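Long-range contacts in serpin-12 (Manduca sexta, PDB 6CJ7), which probably inhibits serine proteases as a member of the serpin family and controls the prophenoloxidase activation system in larval hemolymph: residues 34-38 with 277-281; 149-154 with 319-323; 295-300 with 312-318. All blocks are in the same frame, centred on the assembly; numbering follows the deposited sequence.

All three contacts reach two neighbouring strands, 265-282 and 317-326, which lie side by side in serpin sheet A. Contact 1 puts short strand 36-38 on residues 277-281. Contact 2 lays the loop after helix 131-145 on strand 317-326. Contact 3 ties a loop to the lead-in of that same strand. The centres of contacts 1 and 2 lie about 10 Å apart, and the two touch directly. The centre of contact 3 is about 21 Å from that of contact 2 and about 25 Å from that of contact 1. Along the chain the segments of contacts 1 and 2 alternate, and contact 3 is nested inside contact 2. Strand 317-326 runs on toward the reactive loop, as in other serpins.

Contact 1: residues 34-38 with 277-281; sequences GNLAA and IKADI
Ala37 packs its methyl group against the side chain of Ile277. Ala37 CB lies 3.6 Å from Ile277 CD1. Ile277 is extended, with CG1 anti to the backbone N (chi1 -177°), and this carries CD1 to the far strand. There CD1 also meets Asn35 CB at 3.8 Å. At the other end, Ile281 CD1 approaches Ala38 CB at 4.1 Å. In the middle the two small residues face each other, with Ala37 CB 4.2 Å from Ala279 CB. Strand 36-38 pairs with strand 370-377, while residues 277-281, beside strand 317-326, lie in sheet A. The contact is thus a face-to-face packing of two serpin sheets, and the strand axes cross at -71°, 6.5 Å apart. Alanines at the crossing suit so close an approach.

The strands share no hydrogen bond. The carbonyl O of Ala37 instead lies against carbon, 3.3 Å from Ala279 CB. The amide of Asn35 turns to the chain after strand 370-377, bonding Met378 N through OD1 and Asp379 O through ND2. On the other face of strand 277-281, Lys278 NZ forms a 2.7 Å salt bridge with Asp280 OD2, on its syn side. That oxygen also bonds Ser321 OG.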
ATOM      1  N   GLY A  34     -13.367  -2.748  10.595  1.00 33.03           N
ATOM      2  CA  GLY A  34     -12.780  -1.442  10.800  1.00 31.52           C
ATOM      3  C   GLY A  34     -12.017  -0.957   9.588  1.00 26.53           C
ATOM      4  O   GLY A  34     -11.860  -1.652   8.577  1.00 25.46           O
ATOM      5  N   ASN A  35     -11.535   0.279   9.700  1.00 26.33           N
ATOM      6  CA  ASN A  35     -10.680   0.843   8.658  1.00 24.48           C
ATOM      7  C   ASN A  35      -9.497  -0.075   8.390  1.00 25.38           C
ATOM      8  O   ASN A  35      -8.898  -0.636   9.314  1.00 27.52           O
ATOM      9  CB  ASN A  35     -10.165   2.221   9.071  1.00 24.98           C
ATOM     10  CG  ASN A  35     -11.234   3.284   9.004  1.00 25.61           C
ATOM     11  OD1 ASN A  35     -12.263   3.084   8.377  1.00 25.27           O
ATOM     12  ND2 ASN A  35     -11.000   4.405   9.664  1.00 26.76           N
ATOM     13  N   LEU A  36      -9.163  -0.230   7.117  1.00 21.82           N
ATOM     14  CA  LEU A  36      -8.022  -1.044   6.730  1.00 20.87           C
ATOM     15  C   LEU A  36      -7.318  -0.374   5.563  1.00 24.33           C
ATOM     16  O   LEU A  36      -7.968   0.033   4.596  1.00 23.26           O
ATOM     17  CB  LEU A  36      -8.468  -2.458   6.356  1.00 22.57           C
ATOM     18  CG  LEU A  36      -7.339  -3.470   6.186  1.00 31.43           C
ATOM     19  CD1 LEU A  36      -6.788  -3.862   7.549  1.00 32.89           C
ATOM     20  CD2 LEU A  36      -7.833  -4.686   5.410  1.00 32.99           C
ATOM     21  N   ALA A  37      -5.991  -0.274   5.648  1.00 20.84           N
ATOM     22  CA  ALA A  37      -5.209   0.383   4.609  1.00 18.26           C
ATOM     23  C   ALA A  37      -3.884  -0.341   4.459  1.00 18.84           C
ATOM     24  O   ALA A  37      -3.277  -0.731   5.459  1.00 23.21           O
ATOM     25  CB  ALA A  37      -4.955   1.851   4.954  1.00 27.66           C
ATOM     26  N   ALA A  38      -3.440  -0.514   3.214  1.00 16.79           N
ATOM     27  CA  ALA A  38      -2.145  -1.123   2.955  1.00 17.24           C
ATOM     28  C   ALA A  38      -1.756  -0.817   1.523  1.00 19.24           C
ATOM     29  O   ALA A  38      -2.599  -0.459   0.693  1.00 20.09           O
ATOM     30  CB  ALA A  38      -2.154  -2.639   3.174  1.00 20.64           C
ATOM     31  N   ILE A 277      -5.772   8.195   6.660  1.00 23.72           N
ATOM     32  CA  ILE A 277      -5.733   6.866   7.262  1.00 21.42           C
ATOM     33  C   ILE A 277      -4.281   6.409   7.352  1.00 19.59           C
ATOM     34  O   ILE A 277      -3.533   6.497   6.375  1.00 22.31           O
ATOM     35  CB  ILE A 277      -6.612   5.868   6.476  1.00 24.66           C
ATOM     36  CG1 ILE A 277      -6.618   4.505   7.172  1.00 31.54           C
ATOM     37  CG2 ILE A 277      -6.202   5.748   5.012  1.00 32.11           C
ATOM     38  CD1 ILE A 277      -7.641   3.557   6.604  1.00 38.90           C
ATOM     39  N   LYS A 278      -3.881   5.961   8.541  1.00 24.40           N
ATOM     40  CA  LYS A 278      -2.537   5.447   8.776  1.00 21.69           C
ATOM     41  C   LYS A 278      -2.649   4.035   9.312  1.00 23.40           C
ATOM     42  O   LYS A 278      -3.435   3.779  10.232  1.00 26.02           O
ATOM     43  CB  LYS A 278      -1.775   6.316   9.781  1.00 26.44           C
ATOM     44  CG  LYS A 278      -0.412   5.756  10.162  1.00 46.03           C
ATOM     45  CD  LYS A 278       0.104   6.351  11.461  1.00 55.70           C
ATOM     46  CE  LYS A 278       1.616   6.475  11.427  1.00 56.54           C
ATOM     47  NZ  LYS A 278       2.232   5.304  10.747  1.00 57.25           N
ATOM     48  N   ALA A 279      -1.854   3.127   8.759  1.00 22.82           N
ATOM     49  CA  ALA A 279      -1.823   1.756   9.245  1.00 28.22           C
ATOM     50  C   ALA A 279      -0.379   1.335   9.430  1.00 22.96           C
ATOM     51  O   ALA A 279       0.446   1.545   8.539  1.00 25.93           O
ATOM     52  CB  ALA A 279      -2.532   0.804   8.282  1.00 31.05           C
ATOM     53  N   ASP A 280      -0.077   0.742  10.581  1.00 26.57           N
ATOM     54  CA  ASP A 280       1.207   0.088  10.838  1.00 28.23           C
ATOM     55  C   ASP A 280       0.937  -1.396  11.029  1.00 26.27           C
ATOM     56  O   ASP A 280       0.143  -1.774  11.901  1.00 29.16           O
ATOM     57  CB  ASP A 280       1.890   0.656  12.084  1.00 31.79           C
ATOM     58  CG  ASP A 280       2.083   2.150  12.026  1.00 42.85           C
ATOM     59  OD1 ASP A 280       1.778   2.811  13.041  1.00 56.30           O
ATOM     60  OD2 ASP A 280       2.549   2.668  10.990  1.00 37.35           O
ATOM     61  N   ILE A 281       1.621  -2.237  10.252  1.00 23.40           N
ATOM     62  CA  ILE A 281       1.238  -3.635  10.092  1.00 20.46           C
ATOM     63  C   ILE A 281       2.444  -4.543  10.277  1.00 20.89           C
ATOM     64  O   ILE A 281       3.465  -4.380   9.604  1.00 23.71           O
ATOM     65  CB  ILE A 281       0.612  -3.898   8.716  1.00 25.00           C
ATOM     66  CG1 ILE A 281      -0.635  -3.036   8.507  1.00 27.34           C
ATOM     67  CG2 ILE A 281       0.299  -5.355   8.571  1.00 26.17           C
ATOM     68  CD1 ILE A 281      -1.122  -3.081   7.080  1.00 29.16           C
TER

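Contact 2: residues 149-154 with 319-323; sequences KIDKLV and LHSAV
Ile150 sits over Ser321 and beside Val323. Its CG1 lies anti to the carbonyl carbon (chi1 -58°), which leaves CG2 anti to the backbone N. Both branches then face the strand. CG2 of Ile150 is 3.4 Å from Ser321 OG, and Ile150 CD1 is 3.5 Å from the same oxygen. CG1 of Ile150 runs alongside Val323 and meets its CG2 at 3.6 Å, the two side chains pointing in opposite senses. Apolar carbon thus covers the Ser321 hydroxyl on the loop side. Its main polar partner is Asp280 OD2 on strand 265-282, with Ala279 O a second, longer one.

Leu153 reaches the strand differently. Its CG stands anti to the backbone N (chi1 178°), and the two methyls divide the work. CD2 of Leu153 rests on Leu319 CB at 3.8 Å, while Leu153 CD1 touches the carbonyl O of His320, also at 3.8 Å. Leu319 passes Leu153 in the opposite sense and extends to the next loop residue. There its CD1 meets Val154 CG2 at 3.7 Å, the two side chains crossing at about a right angle.

No hydrogen bond joins the segments, so the loop is held to sheet A here by apolar packing. Ile150 and Leu153 also touch Ile142 of helix 131-145, the serpin helix F, and Val154 touches Ile138. The loop packs against both that helix and strand 317-326, which pairs with strands 165-174 and 265-282.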
ATOM      1  N   LYS A 149       5.949  11.539   8.340  1.00 33.39           N
ATOM      2  CA  LYS A 149       4.600  11.011   8.505  1.00 32.29           C
ATOM      3  C   LYS A 149       4.578   9.628   9.144  1.00 30.28           C
ATOM      4  O   LYS A 149       3.578   9.251   9.762  1.00 37.24           O
ATOM      5  CB  LYS A 149       3.894  10.962   7.153  1.00 31.39           C
ATOM      6  CG  LYS A 149       3.569  12.342   6.607  1.00 35.51           C
ATOM      7  CD  LYS A 149       2.754  13.142   7.607  1.00 43.63           C
ATOM      8  CE  LYS A 149       2.441  14.522   7.071  1.00 56.64           C
ATOM      9  NZ  LYS A 149       3.643  15.133   6.444  1.00 61.88           N
ATOM     10  N   ILE A 150       5.646   8.857   9.003  1.00 30.41           N
ATOM     11  CA  ILE A 150       5.733   7.518   9.572  1.00 26.98           C
ATOM     12  C   ILE A 150       6.974   7.507  10.453  1.00 30.06           C
ATOM     13  O   ILE A 150       8.103   7.522   9.949  1.00 30.09           O
ATOM     14  CB  ILE A 150       5.790   6.437   8.485  1.00 28.74           C
ATOM     15  CG1 ILE A 150       4.540   6.536   7.598  1.00 32.79           C
ATOM     16  CG2 ILE A 150       5.928   5.046   9.102  1.00 32.78           C
ATOM     17  CD1 ILE A 150       4.618   5.722   6.316  1.00 29.87           C
ATOM     18  N   ASP A 151       6.778   7.498  11.771  1.00 32.29           N
ATOM     19  CA  ASP A 151       7.905   7.685  12.669  1.00 37.87           C
ATOM     20  C   ASP A 151       7.990   6.705  13.828  1.00 35.31           C
ATOM     21  O   ASP A 151       8.891   6.855  14.660  1.00 31.86           O
ATOM     22  CB  ASP A 151       7.896   9.115  13.235  1.00 40.28           C
ATOM     23  CG  ASP A 151       6.708   9.382  14.152  1.00 43.99           C
ATOM     24  OD1 ASP A 151       5.691   8.660  14.062  1.00 40.44           O
ATOM     25  OD2 ASP A 151       6.795  10.324  14.965  1.00 55.48           O
ATOM     26  N   LYS A 152       7.096   5.720  13.925  1.00 31.25           N
ATOM     27  CA  LYS A 152       7.126   4.814  15.081  1.00 30.62           C
ATOM     28  C   LYS A 152       6.769   3.387  14.674  1.00 36.15           C
ATOM     29  O   LYS A 152       6.092   2.664  15.412  1.00 36.30           O
ATOM     30  CB  LYS A 152       6.188   5.304  16.189  1.00 37.28           C
ATOM     31  CG  LYS A 152       6.586   6.638  16.828  1.00 51.38           C
ATOM     32  CD  LYS A 152       7.855   6.507  17.672  1.00 58.65           C
ATOM     33  CE  LYS A 152       8.671   7.803  17.692  1.00 63.33           C
ATOM     34  NZ  LYS A 152       8.009   8.917  18.434  1.00 66.69           N
ATOM     35  N   LEU A 153       7.245   2.949  13.507  1.00 31.37           N
ATOM     36  CA  LEU A 153       6.885   1.621  13.011  1.00 28.94           C
ATOM     37  C   LEU A 153       7.545   0.504  13.820  1.00 30.55           C
ATOM     38  O   LEU A 153       6.915  -0.526  14.081  1.00 31.02           O
ATOM     39  CB  LEU A 153       7.260   1.498  11.535  1.00 22.95           C
ATOM     40  CG  LEU A 153       6.996   0.147  10.856  1.00 25.29           C
ATOM     41  CD1 LEU A 153       5.515  -0.225  10.930  1.00 30.09           C
ATOM     42  CD2 LEU A 153       7.487   0.154   9.399  1.00 26.94           C
ATOM     43  N   VAL A 154       8.813   0.669  14.202  1.00 29.84           N
ATOM     44  CA  VAL A 154       9.577  -0.385  14.869  1.00 27.26           C
ATOM     45  C   VAL A 154       9.532  -0.168  16.375  1.00 32.10           C
ATOM     46  O   VAL A 154       9.802   0.939  16.863  1.00 32.71           O
ATOM     47  CB  VAL A 154      11.035  -0.417  14.378  1.00 29.63           C
ATOM     48  CG1 VAL A 154      11.822  -1.507  15.111  1.00 29.17           C
ATOM     49  CG2 VAL A 154      11.092  -0.638  12.878  1.00 28.15           C
ATOM     50  N   LEU A 319       7.729  -5.459   8.467  1.00 17.70           N
ATOM     51  CA  LEU A 319       6.890  -4.365   8.936  1.00 18.46           C
ATOM     52  C   LEU A 319       6.508  -3.466   7.772  1.00 20.26           C
ATOM     53  O   LEU A 319       7.360  -3.108   6.947  1.00 18.94           O
ATOM     54  CB  LEU A 319       7.617  -3.551  10.012  1.00 19.40           C
ATOM     55  CG  LEU A 319       8.128  -4.384  11.190  1.00 26.20           C
ATOM     56  CD1 LEU A 319       8.965  -3.542  12.141  1.00 30.70           C
ATOM     57  CD2 LEU A 319       6.946  -4.997  11.910  1.00 28.67           C
ATOM     58  N   HIS A 320       5.231  -3.100   7.720  1.00 18.15           N
ATOM     59  CA  HIS A 320       4.691  -2.262   6.661  1.00 16.76           C
ATOM     60  C   HIS A 320       3.887  -1.119   7.261  1.00 18.40           C
ATOM     61  O   HIS A 320       3.107  -1.317   8.188  1.00 21.57           O
ATOM     62  CB  HIS A 320       3.790  -3.085   5.718  1.00 15.99           C
ATOM     63  CG  HIS A 320       3.051  -2.253   4.703  1.00 19.12           C
ATOM     64  ND1 HIS A 320       3.674  -1.319   3.900  1.00 19.61           N
ATOM     65  CD2 HIS A 320       1.735  -2.208   4.378  1.00 22.09           C
ATOM     66  CE1 HIS A 320       2.771  -0.735   3.126  1.00 20.83           C
ATOM     67  NE2 HIS A 320       1.591  -1.268   3.382  1.00 18.37           N
ATOM     68  N   SER A 321       4.079   0.084   6.731  1.00 16.66           N
ATOM     69  CA  SER A 321       3.252   1.213   7.129  1.00 17.57           C
ATOM     70  C   SER A 321       2.745   1.921   5.886  1.00 18.86           C
ATOM     71  O   SER A 321       3.468   2.054   4.894  1.00 18.97           O
ATOM     72  CB  SER A 321       4.014   2.202   8.008  1.00 21.37           C
ATOM     73  OG  SER A 321       3.167   3.300   8.356  1.00 29.44           O
ATOM     74  N   ALA A 322       1.506   2.404   5.960  1.00 18.64           N
ATOM     75  CA  ALA A 322       0.870   3.049   4.816  1.00 15.63           C
ATOM     76  C   ALA A 322       0.063   4.229   5.324  1.00 18.78           C
ATOM     77  O   ALA A 322      -0.740   4.071   6.248  1.00 19.37           O
ATOM     78  CB  ALA A 322      -0.044   2.071   4.067  1.00 18.25           C
ATOM     79  N   VAL A 323       0.278   5.409   4.741  1.00 16.84           N
ATOM     80  CA  VAL A 323      -0.457   6.617   5.120  1.00 17.45           C
ATOM     81  C   VAL A 323      -1.009   7.252   3.851  1.00 17.25           C
ATOM     82  O   VAL A 323      -0.253   7.538   2.920  1.00 17.73           O
ATOM     83  CB  VAL A 323       0.425   7.636   5.870  1.00 17.25           C
ATOM     84  CG1 VAL A 323      -0.375   8.912   6.152  1.00 20.65           C
ATOM     85  CG2 VAL A 323       0.962   7.056   7.178  1.00 22.36           C
TER

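Contact 3: residues 295-300 with 312-318; sequences IFTQQA and SPQVSSA
Gln314 places its CG between its backbone N and carbonyl carbon (chi1 69°), then bends at chi2, folding its chain against the turn that contains Gln298. Phe296 has CG anti to the carbonyl carbon, which swings its ring beside Val315. The contact fastens the loop after helix 284-289 to the segment that leads into strand 317-326 of serpin sheet A. Residues 297-300 form a type I beta turn. Thr297 OG1 accepts from Gln299 N, making an ST turn as well, and also bonds Ser294 O.

One hydrogen bond crosses the contact. Val315 N gives it to Ile295 O at 2.9 Å, nearly straight at 161°. Val315 CG1 lies 3.6 Å from Phe296 CE1. The Phe296 ring turns its edge to Val315 O and Ala318 CB, while Ile295 CG1 sits over one face, toward the rim.

Gln314 CB packs against the turn, 3.2 Å from Thr297 O and 3.7 Å from Ala300 CB. Farther out, Gln314 OE1 meets Gln298 CG at 3.7 Å, and the two amide planes stand 80° apart. An alanine in place of Gln314 would remove the amide against which Gln298 CG lies, and Gln298 would probably be freer to turn. A water accepts from Gln298 NE2; its very short link to Gln314 NE2 is doubtful. Next to Ala300, Ser312 OG donates to Pro313 O at 2.8 Å, in the carbonyl plane on a lone pair.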
ATOM      1  N   ILE A 295      10.277 -17.990   5.046  1.00 21.29           N
ATOM      2  CA  ILE A 295      11.189 -16.862   5.231  1.00 23.76           C
ATOM      3  C   ILE A 295      11.418 -16.529   6.696  1.00 21.36           C
ATOM      4  O   ILE A 295      12.422 -15.887   7.021  1.00 20.45           O
ATOM      5  CB  ILE A 295      10.730 -15.583   4.496  1.00 18.39           C
ATOM      6  CG1 ILE A 295       9.476 -14.997   5.155  1.00 18.88           C
ATOM      7  CG2 ILE A 295      10.513 -15.832   2.997  1.00 23.29           C
ATOM      8  CD1 ILE A 295       9.001 -13.731   4.458  1.00 18.68           C
ATOM      9  N   PHE A 296      10.501 -16.926   7.598  1.00 20.15           N
ATOM     10  CA  PHE A 296      10.648 -16.643   9.021  1.00 19.56           C
ATOM     11  C   PHE A 296      11.337 -17.765   9.788  1.00 22.74           C
ATOM     12  O   PHE A 296      11.701 -17.555  10.948  1.00 25.60           O
ATOM     13  CB  PHE A 296       9.273 -16.365   9.655  1.00 18.97           C
ATOM     14  CG  PHE A 296       8.530 -15.224   9.010  1.00 19.99           C
ATOM     15  CD1 PHE A 296       8.907 -13.915   9.253  1.00 21.07           C
ATOM     16  CD2 PHE A 296       7.474 -15.465   8.142  1.00 23.64           C
ATOM     17  CE1 PHE A 296       8.240 -12.859   8.654  1.00 23.24           C
ATOM     18  CE2 PHE A 296       6.806 -14.416   7.529  1.00 25.80           C
ATOM     19  CZ  PHE A 296       7.190 -13.115   7.782  1.00 26.98           C
ATOM     20  N   THR A 297      11.536 -18.930   9.168  1.00 22.89           N
ATOM     21  CA  THR A 297      12.053 -20.108   9.854  1.00 21.15           C
ATOM     22  C   THR A 297      13.575 -20.130   9.830  1.00 21.49           C
ATOM     23  O   THR A 297      14.221 -19.495   8.993  1.00 24.72           O
ATOM     24  CB  THR A 297      11.523 -21.403   9.221  1.00 24.15           C
ATOM     25  OG1 THR A 297      12.163 -21.625   7.958  1.00 26.56           O
ATOM     26  CG2 THR A 297      10.015 -21.321   9.011  1.00 28.01           C
ATOM     27  N   GLN A 298      14.147 -20.900  10.751  1.00 24.57           N
ATOM     28  CA  GLN A 298      15.589 -21.090  10.701  1.00 26.71           C
ATOM     29  C   GLN A 298      16.005 -22.012   9.562  1.00 26.41           C
ATOM     30  O   GLN A 298      17.203 -22.271   9.405  1.00 33.21           O
ATOM     31  CB  GLN A 298      16.081 -21.568  12.071  1.00 33.35           C
ATOM     32  CG  GLN A 298      16.117 -20.396  13.076  1.00 34.73           C
ATOM     33  CD  GLN A 298      15.977 -20.809  14.528  1.00 36.77           C
ATOM     34  OE1 GLN A 298      15.464 -21.884  14.836  1.00 35.56           O
ATOM     35  NE2 GLN A 298      16.430 -19.943  15.432  1.00 35.89           N
ATOM     36  N   GLN A 299      15.053 -22.474   8.744  1.00 26.50           N
ATOM     37  CA  GLN A 299      15.331 -23.155   7.487  1.00 29.97           C
ATOM     38  C   GLN A 299      15.264 -22.216   6.288  1.00 24.81           C
ATOM     39  O   GLN A 299      15.392 -22.678   5.149  1.00 29.47           O
ATOM     40  CB  GLN A 299      14.361 -24.322   7.275  1.00 32.63           C
ATOM     41  CG  GLN A 299      14.593 -25.499   8.214  1.00 35.33           C
ATOM     42  CD  GLN A 299      14.221 -25.168   9.642  1.00 42.99           C
ATOM     43  OE1 GLN A 299      13.129 -24.665   9.907  1.00 39.48           O
ATOM     44  NE2 GLN A 299      15.135 -25.426  10.569  1.00 48.32           N
ATOM     45  N   ALA A 300      15.058 -20.918   6.520  1.00 22.65           N
ATOM     46  CA  ALA A 300      15.034 -19.956   5.426  1.00 20.54           C
ATOM     47  C   ALA A 300      16.320 -20.020   4.625  1.00 23.76           C
ATOM     48  O   ALA A 300      17.416 -20.063   5.192  1.00 23.90           O
ATOM     49  CB  ALA A 300      14.840 -18.539   5.963  1.00 20.87           C
ATOM     50  N   SER A 312      22.530 -19.015   6.752  1.00 25.68           N
ATOM     51  CA  SER A 312      21.655 -18.006   6.178  1.00 21.30           C
ATOM     52  C   SER A 312      20.926 -17.245   7.279  1.00 20.88           C
ATOM     53  O   SER A 312      20.540 -17.831   8.294  1.00 22.32           O
ATOM     54  CB  SER A 312      20.635 -18.652   5.255  1.00 21.89           C
ATOM     55  OG  SER A 312      19.680 -17.692   4.830  1.00 22.41           O
ATOM     56  N   PRO A 313      20.712 -15.947   7.120  1.00 20.78           N
ATOM     57  CA  PRO A 313      19.772 -15.247   8.003  1.00 21.63           C
ATOM     58  C   PRO A 313      18.348 -15.661   7.677  1.00 21.80           C
ATOM     59  O   PRO A 313      18.070 -16.303   6.667  1.00 21.88           O
ATOM     60  CB  PRO A 313      20.012 -13.771   7.679  1.00 21.22           C
ATOM     61  CG  PRO A 313      20.397 -13.801   6.211  1.00 20.74           C
ATOM     62  CD  PRO A 313      21.186 -15.087   6.013  1.00 20.26           C
ATOM     63  N   GLN A 314      17.434 -15.309   8.574  1.00 22.73           N
ATOM     64  CA  GLN A 314      16.012 -15.382   8.265  1.00 24.24           C
ATOM     65  C   GLN A 314      15.369 -14.055   8.631  1.00 19.51           C
ATOM     66  O   GLN A 314      15.981 -13.205   9.286  1.00 19.32           O
ATOM     67  CB  GLN A 314      15.311 -16.539   8.991  1.00 24.36           C
ATOM     68  CG  GLN A 314      15.191 -16.378  10.488  1.00 24.90           C
ATOM     69  CD  GLN A 314      16.397 -16.896  11.239  1.00 29.78           C
ATOM     70  OE1 GLN A 314      17.185 -17.711  10.717  1.00 33.35           O
ATOM     71  NE2 GLN A 314      16.569 -16.418  12.459  1.00 28.85           N
ATOM     72  N   VAL A 315      14.121 -13.880   8.189  1.00 18.52           N
ATOM     73  CA  VAL A 315      13.378 -12.656   8.492  1.00 20.35           C
ATOM     74  C   VAL A 315      12.916 -12.706   9.941  1.00 19.26           C
ATOM     75  O   VAL A 315      12.201 -13.631  10.344  1.00 23.40           O
ATOM     76  CB  VAL A 315      12.182 -12.477   7.551  1.00 18.96           C
ATOM     77  CG1 VAL A 315      11.395 -11.215   7.948  1.00 17.20           C
ATOM     78  CG2 VAL A 315      12.649 -12.393   6.087  1.00 17.63           C
ATOM     79  N   SER A 316      13.354 -11.731  10.739  1.00 17.40           N
ATOM     80  CA  SER A 316      12.892 -11.643  12.120  1.00 18.42           C
ATOM     81  C   SER A 316      11.622 -10.824  12.237  1.00 19.34           C
ATOM     82  O   SER A 316      10.726 -11.179  13.019  1.00 22.65           O
ATOM     83  CB  SER A 316      13.966 -11.022  13.019  1.00 19.58           C
ATOM     84  OG  SER A 316      15.196 -11.703  12.864  1.00 21.58           O
ATOM     85  N   SER A 317      11.548  -9.714  11.515  1.00 21.61           N
ATOM     86  CA  SER A 317      10.385  -8.846  11.533  1.00 20.66           C
ATOM     87  C   SER A 317      10.159  -8.339  10.116  1.00 21.17           C
ATOM     88  O   SER A 317      11.120  -8.032   9.407  1.00 20.96           O
ATOM     89  CB  SER A 317      10.580  -7.661  12.492  1.00 28.40           C
ATOM     90  OG  SER A 317      10.596  -8.106  13.838  1.00 32.56           O
ATOM     91  N   ALA A 318       8.896  -8.294   9.699  1.00 18.42           N
ATOM     92  CA  ALA A 318       8.503  -7.757   8.399  1.00 17.32           C
ATOM     93  C   ALA A 318       7.411  -6.738   8.671  1.00 20.04           C
ATOM     94  O   ALA A 318       6.306  -7.105   9.091  1.00 21.30           O
ATOM     95  CB  ALA A 318       8.007  -8.859   7.460  1.00 21.04           C
TER
HETATM   96  O   HOH W   1      17.608 -17.448  14.446  1.00 39.58           O